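Local coordinates for capsid protein (PDB 7LNK) that assembles in sixty copies into the T=1 icosahedral capsid of a gorilla bocavirus, the shell that in parvoviruses encloses the single-stranded DNA genome, at residues H138-D143 / R383-W388; I340-S345 / T494-C499. All coordinates share one frame; numbering follows the deposited sequence.

Contact 1: H138-D143 / R383-W388; sequences HPWDED and REHPIW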
loop_
_atom_site.group_PDB
_atom_site.type_symbol
_atom_site.label_atom_id
_atom_site.label_comp_id
_atom_site.label_asym_id
_atom_site.label_seq_id
_atom_site.Cartn_x
_atom_site.Cartn_y
_atom_site.Cartn_z
ATOM N N HIS A 138 -76.041 62.426 -36.842
ATOM C CA HIS A 138 -76.844 63.087 -35.835
ATOM C C HIS A 138 -78.027 62.187 -35.533
ATOM O O HIS A 138 -78.489 61.457 -36.415
ATOM C CB HIS A 138 -77.317 64.467 -36.307
ATOM C CG HIS A 138 -78.044 65.249 -35.263
ATOM N ND1 HIS A 138 -79.400 65.137 -35.060
ATOM C CD2 HIS A 138 -77.593 66.109 -34.323
ATOM C CE1 HIS A 138 -79.760 65.928 -34.067
ATOM N NE2 HIS A 138 -78.682 66.525 -33.600
ATOM N N PRO A 139 -78.500 62.178 -34.294
ATOM C CA PRO A 139 -79.635 61.321 -33.951
ATOM C C PRO A 139 -80.834 61.568 -34.849
ATOM O O PRO A 139 -81.080 62.686 -35.301
ATOM C CB PRO A 139 -79.927 61.704 -32.503
ATOM C CG PRO A 139 -78.636 62.118 -31.985
ATOM C CD PRO A 139 -77.883 62.758 -33.093
ATOM N N TRP A 140 -81.576 60.495 -35.101
ATOM C CA TRP A 140 -82.818 60.450 -35.860
ATOM C C TRP A 140 -82.634 60.788 -37.329
ATOM O O TRP A 140 -83.585 61.226 -37.976
ATOM C CB TRP A 140 -83.874 61.383 -35.267
ATOM C CG TRP A 140 -84.269 61.013 -33.887
ATOM C CD1 TRP A 140 -83.797 61.553 -32.736
ATOM C CD2 TRP A 140 -85.191 59.995 -33.505
ATOM N NE1 TRP A 140 -84.379 60.952 -31.657
ATOM C CE2 TRP A 140 -85.240 59.987 -32.102
ATOM C CE3 TRP A 140 -85.987 59.095 -34.212
ATOM C CZ2 TRP A 140 -86.049 59.115 -31.395
ATOM C CZ3 TRP A 140 -86.787 58.229 -33.503
ATOM C CH2 TRP A 140 -86.813 58.245 -32.113
ATOM N N ASP A 141 -81.441 60.599 -37.875
ATOM C CA ASP A 141 -81.232 60.778 -39.301
ATOM C C ASP A 141 -81.692 59.550 -40.070
ATOM O O ASP A 141 -81.714 58.435 -39.549
ATOM C CB ASP A 141 -79.762 61.051 -39.600
ATOM C CG ASP A 141 -79.329 62.421 -39.157
ATOM O OD1 ASP A 141 -80.210 63.253 -38.864
ATOM O OD2 ASP A 141 -78.109 62.674 -39.121
ATOM N N GLU A 142 -82.050 59.763 -41.330
ATOM C CA GLU A 142 -82.465 58.677 -42.202
ATOM C C GLU A 142 -81.304 58.035 -42.943
ATOM O O GLU A 142 -81.528 57.144 -43.765
ATOM C CB GLU A 142 -83.500 59.178 -43.204
ATOM C CG GLU A 142 -84.801 59.556 -42.559
ATOM C CD GLU A 142 -85.805 60.084 -43.545
ATOM O OE1 GLU A 142 -85.427 60.336 -44.704
ATOM O OE2 GLU A 142 -86.978 60.243 -43.161
ATOM N N ASP A 143 -80.079 58.468 -42.680
ATOM C CA ASP A 143 -78.890 57.903 -43.296
ATOM C C ASP A 143 -78.534 56.525 -42.759
ATOM O O ASP A 143 -77.596 55.905 -43.261
ATOM C CB ASP A 143 -77.716 58.870 -43.122
ATOM C CG ASP A 143 -77.382 59.141 -41.671
ATOM O OD1 ASP A 143 -77.929 58.463 -40.786
ATOM O OD2 ASP A 143 -76.569 60.047 -41.411
ATOM N N ARG A 383 -87.242 50.199 -30.477
ATOM C CA ARG A 383 -86.363 49.608 -31.473
ATOM C C ARG A 383 -85.973 50.625 -32.531
ATOM O O ARG A 383 -84.895 50.527 -33.122
ATOM C CB ARG A 383 -87.030 48.390 -32.097
ATOM C CG ARG A 383 -86.211 47.721 -33.156
ATOM C CD ARG A 383 -86.898 46.490 -33.676
ATOM N NE ARG A 383 -86.161 45.905 -34.780
ATOM C CZ ARG A 383 -86.360 46.233 -36.048
ATOM N NH1 ARG A 383 -87.289 47.117 -36.362
ATOM N NH2 ARG A 383 -85.646 45.664 -37.001
ATOM N N GLU A 384 -86.819 51.623 -32.780
ATOM C CA GLU A 384 -86.335 52.770 -33.538
ATOM C C GLU A 384 -86.077 53.925 -32.579
ATOM O O GLU A 384 -86.964 54.670 -32.175
ATOM C CB GLU A 384 -87.357 53.164 -34.596
ATOM C CG GLU A 384 -87.646 52.085 -35.614
ATOM C CD GLU A 384 -88.682 51.111 -35.117
ATOM O OE1 GLU A 384 -89.149 51.297 -33.977
ATOM O OE2 GLU A 384 -89.003 50.146 -35.838
ATOM N N HIS A 385 -84.805 54.065 -32.252
ATOM C CA HIS A 385 -84.171 55.197 -31.617
ATOM C C HIS A 385 -82.723 55.236 -32.049
ATOM O O HIS A 385 -82.135 54.194 -32.358
ATOM C CB HIS A 385 -84.262 55.159 -30.085
ATOM C CG HIS A 385 -85.546 55.694 -29.547
ATOM N ND1 HIS A 385 -86.730 54.998 -29.595
ATOM C CD2 HIS A 385 -85.819 56.859 -28.917
ATOM C CE1 HIS A 385 -87.685 55.724 -29.045
ATOM N NE2 HIS A 385 -87.157 56.855 -28.622
ATOM N N PRO A 386 -82.118 56.412 -32.062
ATOM C CA PRO A 386 -80.660 56.483 -32.075
ATOM C C PRO A 386 -80.109 55.773 -30.851
ATOM O O PRO A 386 -80.663 55.880 -29.756
ATOM C CB PRO A 386 -80.387 57.983 -32.022
ATOM C CG PRO A 386 -81.593 58.579 -32.601
ATOM C CD PRO A 386 -82.737 57.736 -32.191
ATOM N N ILE A 387 -79.028 55.028 -31.040
ATOM C CA ILE A 387 -78.392 54.391 -29.897
ATOM C C ILE A 387 -77.589 55.417 -29.115
ATOM O O ILE A 387 -77.688 55.507 -27.888
ATOM C CB ILE A 387 -77.507 53.224 -30.358
ATOM C CG1 ILE A 387 -78.335 52.186 -31.090
ATOM C CG2 ILE A 387 -76.850 52.574 -29.168
ATOM C CD1 ILE A 387 -77.502 51.165 -31.777
ATOM N N TRP A 388 -76.803 56.225 -29.818
ATOM C CA TRP A 388 -75.898 57.175 -29.199
ATOM C C TRP A 388 -76.024 58.532 -29.870
ATOM O O TRP A 388 -76.631 58.674 -30.931
ATOM C CB TRP A 388 -74.442 56.714 -29.283
ATOM C CG TRP A 388 -73.965 56.492 -30.677
ATOM C CD1 TRP A 388 -73.463 57.426 -31.523
ATOM C CD2 TRP A 388 -73.874 55.244 -31.362
ATOM N NE1 TRP A 388 -73.112 56.850 -32.709
ATOM C CE2 TRP A 388 -73.349 55.506 -32.634
ATOM C CE3 TRP A 388 -74.200 53.931 -31.027
ATOM C CZ2 TRP A 388 -73.143 54.505 -33.572
ATOM C CZ3 TRP A 388 -74.000 52.946 -31.960
ATOM C CH2 TRP A 388 -73.476 53.234 -33.216
#

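Contact 2: I340-S345 / T494-C499; sequences IIANPS and TTFDQC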
loop_
_atom_site.group_PDB
_atom_site.type_symbol
_atom_site.label_atom_id
_atom_site.label_comp_id
_atom_site.label_asym_id
_atom_site.label_seq_id
_atom_site.Cartn_x
_atom_site.Cartn_y
_atom_site.Cartn_z
ATOM N N ILE A 340 -95.330 57.948 -35.844
ATOM C CA ILE A 340 -95.501 57.263 -34.574
ATOM C C ILE A 340 -95.353 58.281 -33.462
ATOM O O ILE A 340 -94.295 58.898 -33.313
ATOM C CB ILE A 340 -94.508 56.106 -34.404
ATOM C CG1 ILE A 340 -94.877 54.991 -35.367
ATOM C CG2 ILE A 340 -94.494 55.617 -32.979
ATOM C CD1 ILE A 340 -93.888 53.922 -35.423
ATOM N N ILE A 341 -96.417 58.452 -32.691
ATOM C CA ILE A 341 -96.446 59.365 -31.563
ATOM C C ILE A 341 -96.122 58.565 -30.317
ATOM O O ILE A 341 -96.744 57.530 -30.058
ATOM C CB ILE A 341 -97.819 60.034 -31.433
ATOM C CG1 ILE A 341 -98.136 60.830 -32.689
ATOM C CG2 ILE A 341 -97.832 60.951 -30.241
ATOM C CD1 ILE A 341 -99.553 61.288 -32.757
ATOM N N ALA A 342 -95.147 59.034 -29.548
ATOM C CA ALA A 342 -94.806 58.366 -28.304
ATOM C C ALA A 342 -95.974 58.419 -27.335
ATOM O O ALA A 342 -96.677 59.427 -27.237
ATOM C CB ALA A 342 -93.583 59.018 -27.677
ATOM N N ASN A 343 -96.185 57.329 -26.620
ATOM C CA ASN A 343 -97.223 57.227 -25.607
ATOM C C ASN A 343 -96.574 56.782 -24.312
ATOM O O ASN A 343 -95.430 56.318 -24.307
ATOM C CB ASN A 343 -98.344 56.269 -26.060
ATOM C CG ASN A 343 -97.877 54.843 -26.263
ATOM O OD1 ASN A 343 -97.013 54.341 -25.556
ATOM N ND2 ASN A 343 -98.464 54.179 -27.247
ATOM N N PRO A 344 -97.253 56.956 -23.180
ATOM C CA PRO A 344 -96.620 56.647 -21.895
ATOM C C PRO A 344 -96.199 55.191 -21.788
ATOM O O PRO A 344 -96.882 54.286 -22.266
ATOM C CB PRO A 344 -97.713 56.989 -20.881
ATOM C CG PRO A 344 -98.966 56.859 -21.640
ATOM C CD PRO A 344 -98.629 57.431 -22.975
ATOM N N SER A 345 -95.056 54.976 -21.151
ATOM C CA SER A 345 -94.587 53.637 -20.840
ATOM C C SER A 345 -95.226 53.078 -19.582
ATOM O O SER A 345 -94.990 51.913 -19.253
ATOM C CB SER A 345 -93.066 53.632 -20.684
ATOM O OG SER A 345 -92.664 54.427 -19.588
ATOM N N THR A 494 -97.297 50.624 -36.627
ATOM C CA THR A 494 -98.204 51.763 -36.657
ATOM C C THR A 494 -98.129 52.583 -35.376
ATOM O O THR A 494 -98.251 53.811 -35.412
ATOM C CB THR A 494 -99.628 51.284 -36.913
ATOM O OG1 THR A 494 -99.685 50.652 -38.192
ATOM C CG2 THR A 494 -100.593 52.439 -36.904
ATOM N N THR A 495 -97.920 51.935 -34.239
ATOM C CA THR A 495 -98.037 52.603 -32.958
ATOM C C THR A 495 -96.780 52.397 -32.124
ATOM O O THR A 495 -95.932 51.556 -32.427
ATOM C CB THR A 495 -99.267 52.119 -32.185
ATOM O OG1 THR A 495 -99.482 52.973 -31.058
ATOM C CG2 THR A 495 -99.058 50.728 -31.683
ATOM N N PHE A 496 -96.673 53.202 -31.068
ATOM C CA PHE A 496 -95.446 53.276 -30.284
ATOM C C PHE A 496 -95.168 51.971 -29.550
ATOM O O PHE A 496 -94.008 51.613 -29.325
ATOM C CB PHE A 496 -95.551 54.441 -29.303
ATOM C CG PHE A 496 -94.361 54.609 -28.416
ATOM C CD1 PHE A 496 -93.232 55.249 -28.872
ATOM C CD2 PHE A 496 -94.380 54.152 -27.118
ATOM C CE1 PHE A 496 -92.147 55.420 -28.056
ATOM C CE2 PHE A 496 -93.297 54.319 -26.304
ATOM C CZ PHE A 496 -92.178 54.952 -26.774
ATOM N N ASP A 497 -96.217 51.248 -29.161
ATOM C CA ASP A 497 -96.011 49.994 -28.448
ATOM C C ASP A 497 -95.550 48.891 -29.388
ATOM O O ASP A 497 -94.900 47.933 -28.958
ATOM C CB ASP A 497 -97.287 49.582 -27.724
ATOM C CG ASP A 497 -97.571 50.439 -26.512
ATOM O OD1 ASP A 497 -96.650 51.134 -26.045
ATOM O OD2 ASP A 497 -98.718 50.414 -26.022
ATOM N N GLN A 498 -95.881 49.000 -30.675
ATOM C CA GLN A 498 -95.398 48.019 -31.638
ATOM C C GLN A 498 -93.910 48.176 -31.882
ATOM O O GLN A 498 -93.253 47.240 -32.344
ATOM C CB GLN A 498 -96.167 48.151 -32.943
ATOM C CG GLN A 498 -97.614 47.802 -32.803
ATOM C CD GLN A 498 -98.386 48.041 -34.061
ATOM O OE1 GLN A 498 -97.972 48.809 -34.918
ATOM N NE2 GLN A 498 -99.543 47.424 -34.160
ATOM N N CYS A 499 -93.368 49.348 -31.591
ATOM C CA CYS A 499 -91.933 49.566 -31.613
ATOM C C CYS A 499 -91.241 48.954 -30.409
ATOM O O CYS A 499 -90.010 48.981 -30.345
ATOM C CB CYS A 499 -91.639 51.059 -31.694
ATOM S SG CYS A 499 -92.209 51.819 -33.212
#

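Contact 1: H138-D143 / R383-W388
Trp140 lays its indole over the pyrrolidine of Pro386 and turns its six-membered ring toward His385, joining two of the long loops that a parvovirus capsid protein carries between the strands of its jelly roll. Trp140 follows Pro139 in a type II beta turn running from His138 to Asp141. The CD of Pro386 makes a CH-pi contact with the indole, 3.5 Å from the centroid of the five-membered ring and 18° off its normal. The two side chains cross at about a right angle. His385 runs alongside Trp140, pointing the same way, and the pair is T-shaped: the edge carrying CZ2 and CH2 faces the imidazole, with planes at 63° and centroids 4.8 Å apart. CG of His385 stands beside its backbone N (chi1 -83°), which sets the ring against that edge, and its ND1 is hydrogen-bonded to Thr382. Trp327 also meets both rings, while Arg239 of a neighbouring subunit adds a cation-pi contact to Trp140. No hydrogen bond links the two segments. At the turn itself, CB of Pro139 rests 3.5 Å from CG of Pro386.

Contact 2: I340-S345 / T494-C499
With CG anti to the backbone N (chi1 179°), the Phe496 ring is laid against the chain just past strand 339-341, while Ile340, with CG1 beside its own N (chi1 -70°), sends one branch to the start of 494-499 and the other to Phe496. The contact holds the loop leading to the C-terminal strand 507-508 against the end of the two-stranded antiparallel sheet 326-328/339-341. CG1 of Ile340 lies 3.6 Å from the carbonyl O of Thr494. CD1 of Ile340 reaches SG of Cys499 at 3.5 Å, and its CG2 sits at the edge of the Phe496 ring, close to its plane. Backbone covers one face of that ring: CA of Ala342 makes a CH-pi contact 4.0 Å from the centroid, and N of Asn343 stands above the rim. The Asn343 amide is turned 80° from the phenyl plane and lies near the Asp497 carboxylate. Within 494-499, OE1 of Gln498 accepts from two backbone N-H groups, Thr494 N at 2.6 Å, nearly in line with the C=O, and Thr495 N at 3.2 Å, from above the carbonyl plane. Its NE2 is hydrogen-bonded to Gly469 and Ser471. Trp327 also packs on Ile340, Phe496 and Cys499. With no clear hydrogen bond across it, the join rests on shape and on burial of Ile340 and Phe496, the polar ends of Asn343 and Asp497 lying at its partly exposed rim.

Contact 1 lies about 3 Å, and contact 2 about 16 Å, from the centre of the chain, measured from each contact's centre; all the touching residues of the first are buried, whereas the second is partly buried, with Thr494 exposed and Asn343, Thr495 and Asp497 partly so. Contact 1 pairs aromatic and proline rings, while contact 2 sets one phenyl against aliphatic side chains and backbone. Their segments alternate along the chain and meet directly: N of Arg383 lies 3.0 Å from O of Cys499, a probable hydrogen bond. Strand 326-328 is common to both, through Trp327. Lys261 and Arg255 of one neighbouring subunit form salt bridges to Asp141 and Glu142 of the 138-143 loop, whereas at contact 2 Pro293 of a different subunit packs on Pro344.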